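PDB 4Q9D: benzoylformate decarboxylase, which belongs to the thiamine pyrophosphate enzyme family and forms a tetramer of chains with three alpha/beta domains, here binding a magnesium ion. Local coordinates for residues F242-H246 with P247-G251; P354-S357 with N358-Y361; T381-D384 with L385-L389; R420-G423 with V424-V428; G486-I489 with S490-A493. All coordinates share one frame; numbering follows the deposited sequence. Where two conformers were deposited one is given.

Interaction 1: residues F242-H246 with P247-G251; sequences FPEDH and PLYAG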
# COMPACT_ATOMS: atom_id res chain seq x y z
N PHE B 242 -11.70 13.67 33.65
CA PHE B 242 -11.57 13.98 35.08
C PHE B 242 -12.25 15.31 35.35
O PHE B 242 -12.04 16.26 34.61
CB PHE B 242 -10.08 14.06 35.44
CG PHE B 242 -9.78 14.31 36.91
CD1 PHE B 242 -9.83 13.27 37.83
CD2 PHE B 242 -9.40 15.58 37.36
CE1 PHE B 242 -9.53 13.48 39.17
CE2 PHE B 242 -9.09 15.79 38.70
CZ PHE B 242 -9.17 14.75 39.60
N PRO B 243 -13.05 15.40 36.43
CA PRO B 243 -13.87 16.60 36.70
C PRO B 243 -13.02 17.85 36.81
O PRO B 243 -12.02 17.89 37.55
CB PRO B 243 -14.61 16.25 38.01
CG PRO B 243 -13.85 15.11 38.61
CD PRO B 243 -13.11 14.40 37.52
N GLU B 244 -13.36 18.86 36.02
CA GLU B 244 -12.49 20.02 35.92
C GLU B 244 -12.68 21.00 37.10
O GLU B 244 -11.94 21.99 37.22
CB GLU B 244 -12.73 20.72 34.57
CG GLU B 244 -12.12 20.00 33.36
CD GLU B 244 -12.15 20.88 32.13
OE1 GLU B 244 -13.24 21.06 31.54
OE2 GLU B 244 -11.08 21.43 31.80
N ASP B 245 -13.68 20.73 37.93
CA ASP B 245 -13.87 21.46 39.19
C ASP B 245 -13.27 20.72 40.39
O ASP B 245 -13.47 21.14 41.52
CB ASP B 245 -15.37 21.71 39.45
CG ASP B 245 -16.16 20.41 39.55
OD1 ASP B 245 -15.61 19.34 39.23
OD2 ASP B 245 -17.35 20.45 39.93
N HIS B 246 -12.55 19.62 40.16
CA HIS B 246 -11.91 18.89 41.25
C HIS B 246 -10.72 19.64 41.86
O HIS B 246 -9.92 20.21 41.12
CB HIS B 246 -11.42 17.52 40.76
CG HIS B 246 -11.21 16.52 41.85
ND1 HIS B 246 -10.04 16.43 42.56
CD2 HIS B 246 -12.03 15.55 42.33
CE1 HIS B 246 -10.14 15.45 43.45
NE2 HIS B 246 -11.34 14.89 43.32
N PRO B 247 -10.56 19.58 43.20
CA PRO B 247 -9.48 20.32 43.89
C PRO B 247 -8.11 19.91 43.37
O PRO B 247 -7.18 20.72 43.43
CB PRO B 247 -9.62 19.89 45.37
CG PRO B 247 -11.03 19.33 45.48
CD PRO B 247 -11.40 18.79 44.13
N LEU B 248 -7.97 18.67 42.89
CA LEU B 248 -6.67 18.22 42.38
C LEU B 248 -6.41 18.63 40.93
O LEU B 248 -5.30 18.46 40.43
CB LEU B 248 -6.53 16.71 42.53
CG LEU B 248 -6.39 16.13 43.94
CD1 LEU B 248 -6.28 14.61 43.82
CD2 LEU B 248 -5.19 16.68 44.68
N TYR B 249 -7.43 19.16 40.24
CA TYR B 249 -7.29 19.42 38.80
C TYR B 249 -6.32 20.54 38.51
O TYR B 249 -6.45 21.62 39.05
CB TYR B 249 -8.64 19.73 38.17
CG TYR B 249 -8.63 19.94 36.66
CD1 TYR B 249 -8.17 18.94 35.79
CD2 TYR B 249 -9.14 21.10 36.12
CE1 TYR B 249 -8.20 19.13 34.43
CE2 TYR B 249 -9.16 21.30 34.77
CZ TYR B 249 -8.71 20.32 33.93
OH TYR B 249 -8.77 20.56 32.58
N ALA B 250 -5.35 20.28 37.65
CA ALA B 250 -4.38 21.27 37.30
C ALA B 250 -4.50 21.76 35.85
O ALA B 250 -3.62 22.47 35.34
CB ALA B 250 -2.96 20.76 37.58
N GLY B 251 -5.57 21.35 35.17
CA GLY B 251 -5.82 21.83 33.82
C GLY B 251 -5.07 21.04 32.77
O GLY B 251 -4.30 20.14 33.09
O HOH W 1 -9.20 22.70 40.88
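Two type I beta turns in succession, P243 to H246 and H246 to Y249, bring the chain into strand 249-252, an outermost strand of the six-stranded parallel sheet in the central domain. H246 is the hinge between them. Its carbonyl O takes the Y249 N-H at 2.8 Å from above the carbonyl plane, with water 1 also 2.6 Å from H246 O. With CG anti to the backbone N (chi1 -159°), the imidazole swings alongside L248, and ND1 accepts L248 N at 3.1 Å along a nearly straight N-H (165°). The far nitrogen, NE2, bonds to E225, so both ends of the ring are held. P247 CD lies over one imidazole face in a CH-pi contact, 3.4 Å from the centroid, while F242 CZ covers the opposite face near its rim. The F242 ring itself slides past Y249, CD2 to CD1 at 3.9 Å. Y249 runs beside E244 in the same direction. One face of the phenol takes E244 CA as a CH-pi partner, 3.9 Å from the ring centre, and the other carries the backbone N of G251 above its middle. E244 OE1 accepts from T391 N, the stronger hold on this carboxylate, whose plane stands 81° from the phenol ring; Y249 OH lies 2.6 Å from E244 OE2, at best a weak hydrogen bond whose proton could go to another acceptor.

Interaction 2: residues P354-S357 with N358-Y361; sequences PMTS and NAVY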
# COMPACT_ATOMS: atom_id res chain seq x y z
N PRO B 354 -20.59 43.32 17.93
CA PRO B 354 -19.86 42.06 18.12
C PRO B 354 -19.20 42.04 19.48
O PRO B 354 -18.66 43.04 19.93
CB PRO B 354 -18.81 42.10 17.01
CG PRO B 354 -18.54 43.53 16.83
CD PRO B 354 -19.88 44.23 17.03
N MET B 355 -19.25 40.89 20.13
CA MET B 355 -18.74 40.75 21.49
C MET B 355 -17.48 39.88 21.55
O MET B 355 -17.10 39.24 20.56
CB MET B 355 -19.83 40.17 22.37
CG MET B 355 -20.29 38.82 21.93
SD MET B 355 -21.79 38.30 22.79
CE MET B 355 -23.04 39.17 21.84
N THR B 356 -16.82 39.90 22.70
CA THR B 356 -15.67 39.04 22.93
C THR B 356 -16.14 37.58 23.04
O THR B 356 -17.26 37.30 23.45
CB THR B 356 -14.96 39.43 24.24
OG1 THR B 356 -15.87 39.28 25.33
CG2 THR B 356 -14.47 40.87 24.19
N SER B 357 -15.27 36.64 22.70
CA SER B 357 -15.59 35.24 22.98
C SER B 357 -15.76 35.00 24.49
O SER B 357 -16.51 34.12 24.93
CB SER B 357 -14.54 34.30 22.37
OG SER B 357 -13.22 34.76 22.61
N ASN B 358 -15.06 35.80 25.28
CA ASN B 358 -15.21 35.73 26.74
C ASN B 358 -16.66 36.02 27.17
O ASN B 358 -17.22 35.31 28.02
CB ASN B 358 -14.21 36.68 27.40
CG ASN B 358 -14.26 36.61 28.92
OD1 ASN B 358 -14.01 35.56 29.50
ND2 ASN B 358 -14.59 37.73 29.56
N ALA B 359 -17.29 37.03 26.56
CA ALA B 359 -18.71 37.31 26.82
C ALA B 359 -19.58 36.12 26.44
O ALA B 359 -20.47 35.74 27.18
CB ALA B 359 -19.16 38.54 26.03
N VAL B 360 -19.33 35.56 25.25
CA VAL B 360 -20.15 34.46 24.73
C VAL B 360 -20.15 33.26 25.66
O VAL B 360 -21.19 32.70 25.96
CB VAL B 360 -19.66 33.96 23.32
CG1 VAL B 360 -20.45 32.72 22.89
CG2 VAL B 360 -19.74 35.05 22.30
N TYR B 361 -18.96 32.84 26.09
CA TYR B 361 -18.87 31.65 26.94
C TYR B 361 -19.42 31.86 28.34
O TYR B 361 -19.96 30.93 28.94
CB TYR B 361 -17.44 31.09 26.98
CG TYR B 361 -17.09 30.28 25.76
CD1 TYR B 361 -17.18 28.89 25.77
CD2 TYR B 361 -16.69 30.90 24.57
CE1 TYR B 361 -16.87 28.13 24.61
CE2 TYR B 361 -16.38 30.17 23.43
CZ TYR B 361 -16.47 28.79 23.45
OH TYR B 361 -16.13 28.10 22.31
O HOH W 2 -12.43 37.21 24.61
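The backbone passes from an extended T356 (psi 153°) straight into helix 357-367, where V360 N bonds to T356 O at 3.2 Å and Y361 N to S357 O at 3.0 Å. T356 is the N-cap. Its OG1 sits between backbone N and carbonyl carbon (chi1 60°), and from there it accepts the A359 N-H at 2.9 Å, so an amide of the first turn that has no carbonyl one turn earlier in the helix is satisfied by a side chain; the same oxygen also bonds to D348. Before the cap, M355 folds back over the turn it precedes. Its CG comes within 3.8 Å of V360 CG2, the two side chains crossing at about a right angle, and its CB lies 4.1 Å from A359 CB. This pairing of the residue before the N-cap with the one four past it is a hydrophobic staple. On the other side, water 2 links S357 OG to N358 N, accepting from the amide and donating to the hydroxyl. The Y361 ring presents its edge to S357 O, CD2 3.2 Å away. The polar ends of S357, N358 and Y361 reach D384, W388 and T381 respectively, binding this first turn to helix 382-388 and the loop before it, while M355 and V360 lie on V527 of strand 523-528 and A359 meets T506 at the start of helix 506-518.

Interaction 3: residues T381-D384 with L385-L389; sequences TMLD and LFTWL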
# COMPACT_ATOMS: atom_id res chain seq x y z
N THR B 381 -10.99 29.85 20.57
CA THR B 381 -11.67 30.08 21.85
C THR B 381 -11.51 28.98 22.91
O THR B 381 -12.31 28.88 23.84
CB THR B 381 -13.16 30.47 21.67
OG1 THR B 381 -13.90 29.34 21.21
CG2 THR B 381 -13.30 31.61 20.65
N MET B 382 -10.45 28.18 22.80
CA MET B 382 -10.22 27.15 23.82
C MET B 382 -10.08 27.73 25.24
O MET B 382 -10.57 27.14 26.21
CB MET B 382 -8.99 26.30 23.45
CG MET B 382 -9.28 25.25 22.36
SD MET B 382 -10.40 23.91 22.84
CE MET B 382 -9.46 22.97 24.06
N LEU B 383 -9.42 28.88 25.35
CA LEU B 383 -9.24 29.50 26.68
C LEU B 383 -10.59 29.82 27.30
O LEU B 383 -10.80 29.57 28.49
CB LEU B 383 -8.39 30.78 26.60
CG LEU B 383 -8.27 31.59 27.91
CD1 LEU B 383 -7.76 30.75 29.09
CD2 LEU B 383 -7.40 32.86 27.72
N ASP B 384 -11.53 30.32 26.48
CA ASP B 384 -12.87 30.67 26.96
C ASP B 384 -13.67 29.46 27.43
O ASP B 384 -14.41 29.53 28.40
CB ASP B 384 -13.63 31.44 25.87
CG ASP B 384 -12.84 32.65 25.39
OD1 ASP B 384 -12.42 33.47 26.25
OD2 ASP B 384 -12.57 32.77 24.18
N LEU B 385 -13.53 28.35 26.72
CA LEU B 385 -14.20 27.13 27.11
C LEU B 385 -13.63 26.68 28.45
O LEU B 385 -14.37 26.32 29.36
CB LEU B 385 -13.96 26.04 26.04
CG LEU B 385 -14.12 24.58 26.49
CD1 LEU B 385 -15.57 24.20 26.39
CD2 LEU B 385 -13.22 23.66 25.65
N PHE B 386 -12.30 26.69 28.55
CA PHE B 386 -11.65 26.29 29.79
C PHE B 386 -12.10 27.17 30.97
O PHE B 386 -12.42 26.67 32.07
CB PHE B 386 -10.12 26.35 29.59
CG PHE B 386 -9.33 26.18 30.87
CD1 PHE B 386 -9.20 24.93 31.47
CD2 PHE B 386 -8.73 27.28 31.48
CE1 PHE B 386 -8.48 24.78 32.65
CE2 PHE B 386 -8.01 27.14 32.67
CZ PHE B 386 -7.89 25.88 33.25
N THR B 387 -12.15 28.48 30.74
CA THR B 387 -12.50 29.43 31.80
C THR B 387 -13.93 29.28 32.26
O THR B 387 -14.19 29.26 33.45
CB THR B 387 -12.30 30.86 31.32
OG1 THR B 387 -10.93 31.02 30.97
CG2 THR B 387 -12.68 31.87 32.42
N TRP B 388 -14.85 29.14 31.31
CA TRP B 388 -16.27 29.23 31.66
C TRP B 388 -17.06 27.92 31.61
O TRP B 388 -18.14 27.84 32.21
CB TRP B 388 -16.95 30.25 30.75
CG TRP B 388 -16.49 31.67 31.02
CD1 TRP B 388 -15.71 32.46 30.20
CD2 TRP B 388 -16.79 32.46 32.18
NE1 TRP B 388 -15.51 33.70 30.80
CE2 TRP B 388 -16.16 33.72 32.01
CE3 TRP B 388 -17.52 32.22 33.35
CZ2 TRP B 388 -16.25 34.74 32.97
CZ3 TRP B 388 -17.60 33.24 34.31
CH2 TRP B 388 -16.97 34.48 34.10
N LEU B 389 -16.58 26.90 30.90
CA LEU B 389 -17.39 25.68 30.79
C LEU B 389 -16.62 24.44 31.21
O LEU B 389 -16.35 23.56 30.38
CB LEU B 389 -17.91 25.47 29.36
CG LEU B 389 -18.72 26.58 28.70
CD1 LEU B 389 -19.19 26.10 27.30
CD2 LEU B 389 -19.93 26.95 29.55
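Backbone hydrogen bonds of the alpha-helical kind carry most of the contact between T381-D384 and L385-L389, which together span the short helix 382-388, from its N-cap T381 to L389 just past its end. L385 N reaches T381 O at 3.2 Å, F386 N reaches M382 O at 2.9 Å and W388 N reaches D384 O at 3.0 Å. The T381 side chain makes no capping bond; its hydroxyl bonds to S378 instead. A side-chain hydrogen bond adds to the ladder at L383 O, which is gripped twice by one residue: T387 N comes to it at 2.8 Å, and T387 OG1 donates at 2.9 Å from above the carbonyl plane. The torsion that sets OG1 beside its own backbone N (chi1 -60°) turns the hydroxyl back along the helix, so it meets the carbonyl one turn back, the same one its own N-H uses. The L383 CD1 methyl lies beside this hydroxyl, 3.7 Å from T387 OG1. Apolar contacts are looser. L383 CD1 approaches F386 CD2 at 4.3 Å. M382 runs alongside L385, but it was modelled in two conformers, so that contact is less certain. Among flat groups, the W388 indole has T387 CG2 over one face, toward its rim, and the F386 ring makes a cation-pi contact with R343. The helix belongs to a beta-alpha-beta unit between strands 373-377 and 397-399: L385 lies on V374 and M376 of the first strand, D384 and W388 face helix 357-367, and F386 reaches across to strand 249-252 of the central domain.

Interaction 4: residues R420-G423 with V424-V428; sequences RARG and VDRTV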
# COMPACT_ATOMS: atom_id res chain seq x y z
N ARG B 420 -30.56 9.73 22.22
CA ARG B 420 -31.94 9.30 22.05
C ARG B 420 -32.05 7.77 21.98
O ARG B 420 -32.92 7.20 22.63
CB ARG B 420 -32.58 9.97 20.83
CG ARG B 420 -33.90 9.35 20.41
CD ARG B 420 -34.46 10.04 19.18
NE ARG B 420 -34.67 11.49 19.35
CZ ARG B 420 -34.98 12.31 18.35
NH1 ARG B 420 -35.09 11.82 17.11
NH2 ARG B 420 -35.17 13.61 18.54
N ALA B 421 -31.15 7.11 21.25
CA ALA B 421 -31.14 5.64 21.21
C ALA B 421 -30.87 5.00 22.58
O ALA B 421 -31.45 3.96 22.89
CB ALA B 421 -30.14 5.11 20.18
N ARG B 422 -30.01 5.59 23.41
CA ARG B 422 -29.65 4.95 24.68
C ARG B 422 -30.49 5.45 25.86
O ARG B 422 -30.21 5.13 27.01
CB ARG B 422 -28.16 5.14 25.00
CG ARG B 422 -27.78 6.57 25.29
CD ARG B 422 -26.30 6.89 24.98
NE ARG B 422 -25.95 8.24 25.43
CZ ARG B 422 -25.38 8.50 26.60
NH1 ARG B 422 -25.08 7.48 27.42
NH2 ARG B 422 -25.11 9.76 26.95
N GLY B 423 -31.50 6.26 25.56
CA GLY B 423 -32.44 6.72 26.57
C GLY B 423 -31.93 7.82 27.49
O GLY B 423 -32.40 7.96 28.60
N VAL B 424 -30.96 8.60 27.02
CA VAL B 424 -30.47 9.74 27.79
C VAL B 424 -31.05 11.05 27.28
O VAL B 424 -30.93 11.38 26.10
CB VAL B 424 -28.94 9.79 27.82
CG1 VAL B 424 -28.44 11.15 28.32
CG2 VAL B 424 -28.43 8.67 28.69
N ASP B 425 -31.69 11.78 28.18
CA ASP B 425 -32.39 13.02 27.84
C ASP B 425 -31.49 14.20 28.21
O ASP B 425 -31.38 14.55 29.37
CB ASP B 425 -33.72 13.07 28.61
CG ASP B 425 -34.45 14.41 28.49
OD1 ASP B 425 -34.28 15.14 27.50
OD2 ASP B 425 -35.24 14.73 29.41
N ARG B 426 -30.84 14.81 27.23
CA ARG B 426 -29.98 15.95 27.53
C ARG B 426 -29.83 16.73 26.26
O ARG B 426 -30.23 16.27 25.17
CB ARG B 426 -28.61 15.51 28.06
CG ARG B 426 -27.70 14.92 26.99
CD ARG B 426 -26.33 14.55 27.53
NE ARG B 426 -25.64 13.73 26.54
CZ ARG B 426 -24.42 13.23 26.69
NH1 ARG B 426 -23.74 13.42 27.81
NH2 ARG B 426 -23.89 12.51 25.72
N THR B 427 -29.27 17.92 26.42
CA THR B 427 -29.06 18.79 25.29
C THR B 427 -27.59 18.75 24.91
O THR B 427 -26.71 18.55 25.76
CB THR B 427 -29.54 20.24 25.58
OG1 THR B 427 -30.95 20.23 25.81
CG2 THR B 427 -29.29 21.17 24.38
N VAL B 428 -27.34 18.88 23.62
CA VAL B 428 -25.99 19.02 23.10
C VAL B 428 -25.78 20.48 22.73
O VAL B 428 -26.56 21.06 21.95
CB VAL B 428 -25.73 18.14 21.86
CG1 VAL B 428 -24.32 18.43 21.28
CG2 VAL B 428 -25.86 16.68 22.23
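R422 and V424 flank G423, the C-prime residue of the Schellman motif that ends helix 408-421. The motif's two backbone links run from V424 N to D419 O and, weakly, from G423 N to R420 O, and G423 makes the turn with a positive phi. From its CB, the R422 side chain starts with CG between backbone N and carbonyl carbon (chi1 67°), which aims it back across the turn; CG then lies 4.0 Å from V424 CG2. The chain stays extended to NE, which is 4.1 Å from that same methyl. At the next bond the guanidinium swings across the line of the chain (chi4 96°), presenting a face to valine. V424 CG2 sits over the middle of that face, 3.7 Å from CZ, and NH1 is 3.8 Å from it. NH2 goes on to R426, whose guanidinium plane is inclined at 63° to that of R422. The two arginines gather round one carboxylate: D419 takes R422 NH2 at OD1 and R426 NE at OD2 as salt bridges, so a shared anion probably offsets their like charge. R426 NH1 is further held by A395 O. The contact is largely at the surface, though R426 is buried, where the chain leaves the helix for strand 428-433. At the end of the path, R422 NH2 lies over one face of the R426 guanidinium, toward its rim, 3.3 Å from R426 NH2.

Interaction 5: residues G486-I489 with S490-A493; sequences GLDI and SSIA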
# COMPACT_ATOMS: atom_id res chain seq x y z
N GLY B 486 -19.00 37.69 3.58
CA GLY B 486 -20.09 37.36 2.68
C GLY B 486 -20.79 36.04 2.99
O GLY B 486 -21.06 35.26 2.09
N LEU B 487 -21.07 35.81 4.26
CA LEU B 487 -21.77 34.62 4.70
C LEU B 487 -22.86 35.07 5.62
O LEU B 487 -22.61 35.76 6.59
CB LEU B 487 -20.85 33.68 5.49
CG LEU B 487 -19.87 32.81 4.72
CD1 LEU B 487 -18.97 32.12 5.75
CD2 LEU B 487 -20.63 31.78 3.89
N ASP B 488 -24.09 34.69 5.29
CA ASP B 488 -25.21 34.90 6.20
C ASP B 488 -25.60 33.52 6.72
O ASP B 488 -26.37 32.79 6.08
CB ASP B 488 -26.36 35.64 5.50
CG ASP B 488 -27.63 35.71 6.36
OD1 ASP B 488 -27.58 35.40 7.57
OD2 ASP B 488 -28.68 36.05 5.81
N ILE B 489 -25.03 33.16 7.85
CA ILE B 489 -25.13 31.80 8.33
C ILE B 489 -26.57 31.44 8.80
O ILE B 489 -26.98 30.29 8.71
CB ILE B 489 -24.06 31.51 9.41
CG1 ILE B 489 -22.67 31.57 8.76
CG2 ILE B 489 -24.34 30.16 10.10
CD1 ILE B 489 -21.53 31.41 9.71
N SER B 490 -27.32 32.43 9.28
CA SER B 490 -28.74 32.22 9.63
C SER B 490 -29.60 31.80 8.44
O SER B 490 -30.39 30.86 8.56
CB SER B 490 -29.37 33.46 10.25
OG SER B 490 -29.22 33.40 11.64
N SER B 491 -29.45 32.47 7.31
CA SER B 491 -30.18 32.06 6.11
C SER B 491 -29.87 30.63 5.71
O SER B 491 -30.78 29.86 5.36
CB SER B 491 -29.89 32.99 4.95
OG SER B 491 -30.33 34.28 5.32
N ILE B 492 -28.59 30.27 5.77
CA ILE B 492 -28.20 28.90 5.42
C ILE B 492 -28.86 27.92 6.38
O ILE B 492 -29.45 26.92 5.95
CB ILE B 492 -26.65 28.73 5.40
CG1 ILE B 492 -26.02 29.72 4.42
CG2 ILE B 492 -26.23 27.30 5.03
CD1 ILE B 492 -24.46 29.86 4.56
N ALA B 493 -28.80 28.23 7.67
CA ALA B 493 -29.35 27.33 8.70
C ALA B 493 -30.85 27.13 8.52
O ALA B 493 -31.37 26.02 8.60
CB ALA B 493 -29.06 27.90 10.09
O HOH W 3 -26.42 35.16 10.18
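The flat group here is the D488 carboxylate, whose two oxygens are both turned to the start of helix 489-495. Its S491 partners stand off to one side of the carboxylate plane, whereas water 3 lies close to that plane. OD2 accepts from S491 OG, modelled at a very short 2.5 Å, a length to be read with caution. OD1 takes the S491 N-H in a straight (168°) but weak bond of 3.5 Å, and also a proton from water 3 at 2.9 Å. That water in turn accepts from S490 N at 3.0 Å, so the carboxylate serves a second amide of the first turn through solvent. D488 reaches this place with CG anti to its own N (chi1 172°) and the carboxylate nearly in line with the chain. The S491 hydroxyl, beside its backbone N (chi1 -62°), turns back to meet it. A negative group here would probably be stabilised by the helix dipole. In the backbone, A493 N bonds to I489 O at 2.9 Å and I492 N weakly to D488 O. Apolar cover comes from L487 CD2 and I492 CD1, 4.3 Å apart. L487 and I492 also pack on W445 and F496 of the second subunit, and S491 on its counterpart there, which puts this helix start at a subunit interface. I489 leans inward on D434, a ligand of the magnesium ion. An aspartate N-cap with a hydrophobic staple across it is a typical way to begin a helix.

How the interactions relate
Interactions 2 and 3 are the most closely joined: helix 357-367 and helix 382-388 meet through hydrogen-bonding side chains. Interaction 3 also touches interaction 1, where F386 packs against E244 and Y249 and so connects the C-terminal domain with the central one. Interactions 1, 2, 3 and 5 are partly buried; interaction 4 is the surface contact. Interactions 2 and 5 begin helices with an N-cap and an apolar staple, using a neutral threonine and an aspartate carboxylate; only interaction 5 also meets another subunit. Interaction 4 ends a helix instead and is ruled by charge, whereas turns and CH-pi contacts of aromatic rings dominate interaction 1.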